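Bradyzoite surface antigen BSR4 (Toxoplasma gondii, PDB 2JKS) is a bradyzoite-stage surface antigen of the SAG1-related (SRS) superfamily that binds zinc ions in the crystal and probably acts at the parasite-host interface. Local coordinates at residues Ala10-Phe18 / Thr41-Leu52. Sequence-based numbering, arbitrary orientation.
Sequences AGSDAKCDF and TATFECSATQAL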
loop_
_atom_site.group_PDB
_atom_site.type_symbol
_atom_site.label_atom_id
_atom_site.label_comp_id
_atom_site.label_asym_id
_atom_site.label_seq_id
_atom_site.Cartn_x
_atom_site.Cartn_y
_atom_site.Cartn_z
ATOM N N ALA A 10 -15.283 -16.979 4.143
ATOM C CA ALA A 10 -14.462 -17.666 5.146
ATOM C C ALA A 10 -13.039 -17.382 4.729
ATOM O O ALA A 10 -12.677 -17.690 3.599
ATOM C CB ALA A 10 -14.710 -19.170 5.118
ATOM N N GLY A 11 -12.277 -16.759 5.627
ATOM C CA GLY A 11 -10.916 -16.267 5.351
ATOM C C GLY A 11 -10.920 -15.304 4.162
ATOM O O GLY A 11 -11.649 -14.317 4.171
ATOM N N SER A 12 -10.149 -15.596 3.110
ATOM C CA SER A 12 -10.234 -14.712 1.960
ATOM C C SER A 12 -10.924 -15.351 0.759
ATOM O O SER A 12 -10.584 -15.067 -0.386
ATOM C CB SER A 12 -8.848 -14.071 1.653
ATOM O OG SER A 12 -7.843 -15.062 1.760
ATOM N N ASP A 13 -11.902 -16.239 1.024
ATOM C CA ASP A 13 -12.650 -16.843 -0.052
ATOM C C ASP A 13 -14.113 -16.415 0.114
ATOM O O ASP A 13 -14.665 -16.588 1.221
ATOM C CB ASP A 13 -12.479 -18.362 -0.032
ATOM C CG ASP A 13 -11.029 -18.785 -0.147
ATOM O OD1 ASP A 13 -10.318 -18.291 -1.075
ATOM O OD2 ASP A 13 -10.588 -19.572 0.721
ATOM N N ALA A 14 -14.697 -15.851 -0.954
ATOM C CA ALA A 14 -16.102 -15.446 -1.001
ATOM C C ALA A 14 -16.887 -16.136 -2.094
ATOM O O ALA A 14 -16.401 -16.356 -3.210
ATOM C CB ALA A 14 -16.220 -13.917 -1.209
ATOM N N LYS A 15 -18.129 -16.448 -1.784
ATOM C CA LYS A 15 -18.968 -17.218 -2.699
ATOM C C LYS A 15 -20.350 -16.507 -2.762
ATOM O O LYS A 15 -20.953 -16.346 -1.732
ATOM C CB LYS A 15 -19.137 -18.657 -2.138
ATOM C CG LYS A 15 -17.901 -19.611 -2.108
ATOM C CD LYS A 15 -16.835 -19.244 -0.990
ATOM C CE LYS A 15 -17.263 -19.691 0.420
ATOM N NZ LYS A 15 -16.339 -19.116 1.428
ATOM N N CYS A 16 -20.828 -16.117 -3.950
ATOM C CA CYS A 16 -22.210 -15.615 -4.123
ATOM C C CYS A 16 -23.076 -16.635 -4.877
ATOM O O CYS A 16 -22.682 -17.122 -5.950
ATOM C CB CYS A 16 -22.247 -14.321 -4.948
ATOM S SG CYS A 16 -21.319 -12.885 -4.340
ATOM N N ASP A 17 -24.249 -16.908 -4.323
ATOM C CA ASP A 17 -25.178 -17.952 -4.772
ATOM C C ASP A 17 -26.533 -17.283 -5.083
ATOM O O ASP A 17 -27.060 -16.563 -4.269
ATOM C CB ASP A 17 -25.370 -18.991 -3.647
ATOM C CG ASP A 17 -24.228 -19.998 -3.550
ATOM O OD1 ASP A 17 -23.843 -20.626 -4.577
ATOM O OD2 ASP A 17 -23.712 -20.179 -2.426
ATOM N N PHE A 18 -27.091 -17.516 -6.266
ATOM C CA PHE A 18 -28.376 -16.916 -6.635
ATOM C C PHE A 18 -29.346 -18.042 -6.996
ATOM O O PHE A 18 -29.039 -18.858 -7.873
ATOM C CB PHE A 18 -28.234 -15.980 -7.840
ATOM C CG PHE A 18 -27.207 -14.887 -7.663
ATOM C CD1 PHE A 18 -25.904 -15.052 -8.158
ATOM C CD2 PHE A 18 -27.543 -13.689 -7.011
ATOM C CE1 PHE A 18 -24.981 -14.058 -8.005
ATOM C CE2 PHE A 18 -26.600 -12.693 -6.857
ATOM C CZ PHE A 18 -25.326 -12.883 -7.343
ATOM N N THR A 41 -3.934 -14.100 -1.268
ATOM C CA THR A 41 -4.800 -14.613 -2.320
ATOM C C THR A 41 -6.260 -14.565 -1.954
ATOM O O THR A 41 -6.669 -15.154 -0.955
ATOM C CB THR A 41 -4.470 -16.063 -2.741
ATOM O OG1 THR A 41 -3.146 -16.115 -3.236
ATOM C CG2 THR A 41 -5.430 -16.535 -3.837
ATOM N N ALA A 42 -7.047 -13.877 -2.783
ATOM C CA ALA A 42 -8.493 -13.880 -2.640
ATOM C C ALA A 42 -9.164 -14.786 -3.702
ATOM O O ALA A 42 -8.669 -14.918 -4.809
ATOM C CB ALA A 42 -9.029 -12.474 -2.761
ATOM N N THR A 43 -10.271 -15.446 -3.350
ATOM C CA THR A 43 -11.057 -16.100 -4.377
ATOM C C THR A 43 -12.499 -15.631 -4.339
ATOM O O THR A 43 -13.039 -15.358 -3.263
ATOM C CB THR A 43 -10.966 -17.651 -4.344
ATOM O OG1 THR A 43 -11.573 -18.130 -3.153
ATOM C CG2 THR A 43 -9.512 -18.135 -4.378
ATOM N N PHE A 44 -13.124 -15.566 -5.526
ATOM C CA PHE A 44 -14.493 -15.085 -5.686
ATOM C C PHE A 44 -15.218 -16.040 -6.626
ATOM O O PHE A 44 -14.760 -16.285 -7.733
ATOM C CB PHE A 44 -14.522 -13.637 -6.220
ATOM C CG PHE A 44 -15.910 -12.998 -6.237
ATOM C CD1 PHE A 44 -16.792 -13.162 -5.177
ATOM C CD2 PHE A 44 -16.305 -12.209 -7.326
ATOM C CE1 PHE A 44 -18.044 -12.563 -5.173
ATOM C CE2 PHE A 44 -17.557 -11.596 -7.342
ATOM C CZ PHE A 44 -18.427 -11.774 -6.242
ATOM N N GLU A 45 -16.333 -16.580 -6.159
ATOM C CA GLU A 45 -17.124 -17.493 -6.982
ATOM C C GLU A 45 -18.577 -17.028 -7.067
ATOM O O GLU A 45 -19.132 -16.499 -6.074
ATOM C CB GLU A 45 -17.019 -18.919 -6.461
ATOM C CG GLU A 45 -17.966 -19.872 -7.158
ATOM C CD GLU A 45 -17.768 -21.315 -6.721
ATOM O OE1 GLU A 45 -17.106 -21.532 -5.671
ATOM O OE2 GLU A 45 -18.292 -22.225 -7.435
ATOM N N CYS A 46 -19.170 -17.157 -8.252
ATOM C CA CYS A 46 -20.586 -16.817 -8.442
ATOM C C CYS A 46 -21.318 -17.907 -9.179
ATOM O O CYS A 46 -20.923 -18.276 -10.285
ATOM C CB CYS A 46 -20.730 -15.504 -9.185
ATOM S SG CYS A 46 -19.941 -14.183 -8.259
ATOM N N SER A 47 -22.374 -18.425 -8.555
ATOM C CA SER A 47 -23.107 -19.525 -9.149
ATOM C C SER A 47 -24.597 -19.272 -9.072
ATOM O O SER A 47 -25.074 -18.546 -8.201
ATOM C CB SER A 47 -22.706 -20.861 -8.516
ATOM O OG SER A 47 -23.110 -20.936 -7.172
ATOM N N ALA A 48 -25.328 -19.839 -10.021
ATOM C CA ALA A 48 -26.738 -19.594 -10.107
ATOM C C ALA A 48 -27.417 -20.831 -10.656
ATOM O O ALA A 48 -26.769 -21.716 -11.227
ATOM C CB ALA A 48 -27.008 -18.402 -10.997
ATOM N N THR A 49 -28.726 -20.883 -10.441
ATOM C CA THR A 49 -29.587 -21.943 -10.978
ATOM C C THR A 49 -29.729 -21.724 -12.490
ATOM O O THR A 49 -29.531 -20.607 -12.974
ATOM C CB THR A 49 -30.968 -21.888 -10.321
ATOM O OG1 THR A 49 -31.596 -20.646 -10.661
ATOM C CG2 THR A 49 -30.843 -21.999 -8.803
ATOM N N GLN A 50 -30.101 -22.778 -13.218
ATOM C CA GLN A 50 -30.027 -22.797 -14.693
ATOM C C GLN A 50 -30.686 -21.641 -15.486
ATOM O O GLN A 50 -30.209 -21.312 -16.564
ATOM C CB GLN A 50 -30.510 -24.151 -15.243
ATOM C CG GLN A 50 -29.653 -25.370 -14.819
ATOM C CD GLN A 50 -30.419 -26.706 -14.897
ATOM O OE1 GLN A 50 -29.849 -27.782 -14.639
ATOM N NE2 GLN A 50 -31.715 -26.644 -15.260
ATOM N N ALA A 51 -31.755 -21.028 -14.969
ATOM C CA ALA A 51 -32.463 -19.950 -15.708
ATOM C C ALA A 51 -31.866 -18.524 -15.599
ATOM O O ALA A 51 -32.317 -17.595 -16.295
ATOM C CB ALA A 51 -33.967 -19.934 -15.349
ATOM N N LEU A 52 -30.848 -18.355 -14.745
ATOM C CA LEU A 52 -30.284 -17.027 -14.478
ATOM C C LEU A 52 -28.968 -16.803 -15.217
ATOM O O LEU A 52 -28.106 -17.682 -15.209
ATOM C CB LEU A 52 -30.073 -16.833 -12.974
ATOM C CG LEU A 52 -31.332 -16.867 -12.109
ATOM C CD1 LEU A 52 -30.966 -16.965 -10.632
ATOM C CD2 LEU A 52 -32.204 -15.639 -12.399
HETATM O O HOH W 1 -7.833 -17.645 -0.971
HETATM O O HOH W 2 -14.475 -18.483 -3.487
#
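Cys16 holds SG beside its own backbone N (chi1 -59°), while the ring of Phe44 swings out anti to its N (chi1 -172°), and these two torsions bring sulfur and ring together. SG meets the ring edge near its plane, 3.4 Å from CE1 of Phe44, whereas SG of Cys46 lies over one ring face. Both sulfurs are disulfide-linked to the second sheet, Cys16 to Cys155 on strand 152-161 and Cys46 to Cys138 on strand 132-141, so one link borders the ring edge and the other covers a face. Ala14, whose small methyl CB comes within 4.1 Å of Phe44 CD1, and Phe18, whose CB meets CD1 of Leu52 at 4.0 Å, extend this buried face.

The opposite face, with Asp13, Lys15, Thr43, Glu45 and Ser47, is polar. Thr43 donates OG1 to OD1 of Asp13; the modelled 2.4 Å between these two oxygens is very short, so its exact length is doubtful. Polar side chains suit this partly exposed face, where they can bind water: one water donates to Asp13 OD1 and Thr41 O, another to Thr43 OG1 and Ala14 O. Lys15 bends back over its own strand, its NZ bonding Asp13 O from above the carbonyl plane at 3.0 Å.

Between the faces run parallel strands 13-17 and 41-47, their axes 4.7 Å apart. Bonds alternate regularly: Ala14 N reaches Thr43 O in a nearly straight bond, Glu45 N returns to Ala14 O, and Cys16 N meets Glu45 O at 2.7 Å. Strands 6-10 and 116-121 flank the pair antiparallel, and the face carrying Ala14, Cys16, Phe44 and Cys46 packs toward strands 132-141 and 152-161. This alternation of polar face and disulfide-pinned core is characteristic of the two-layered, disulfide-linked beta sandwich of an SRS domain.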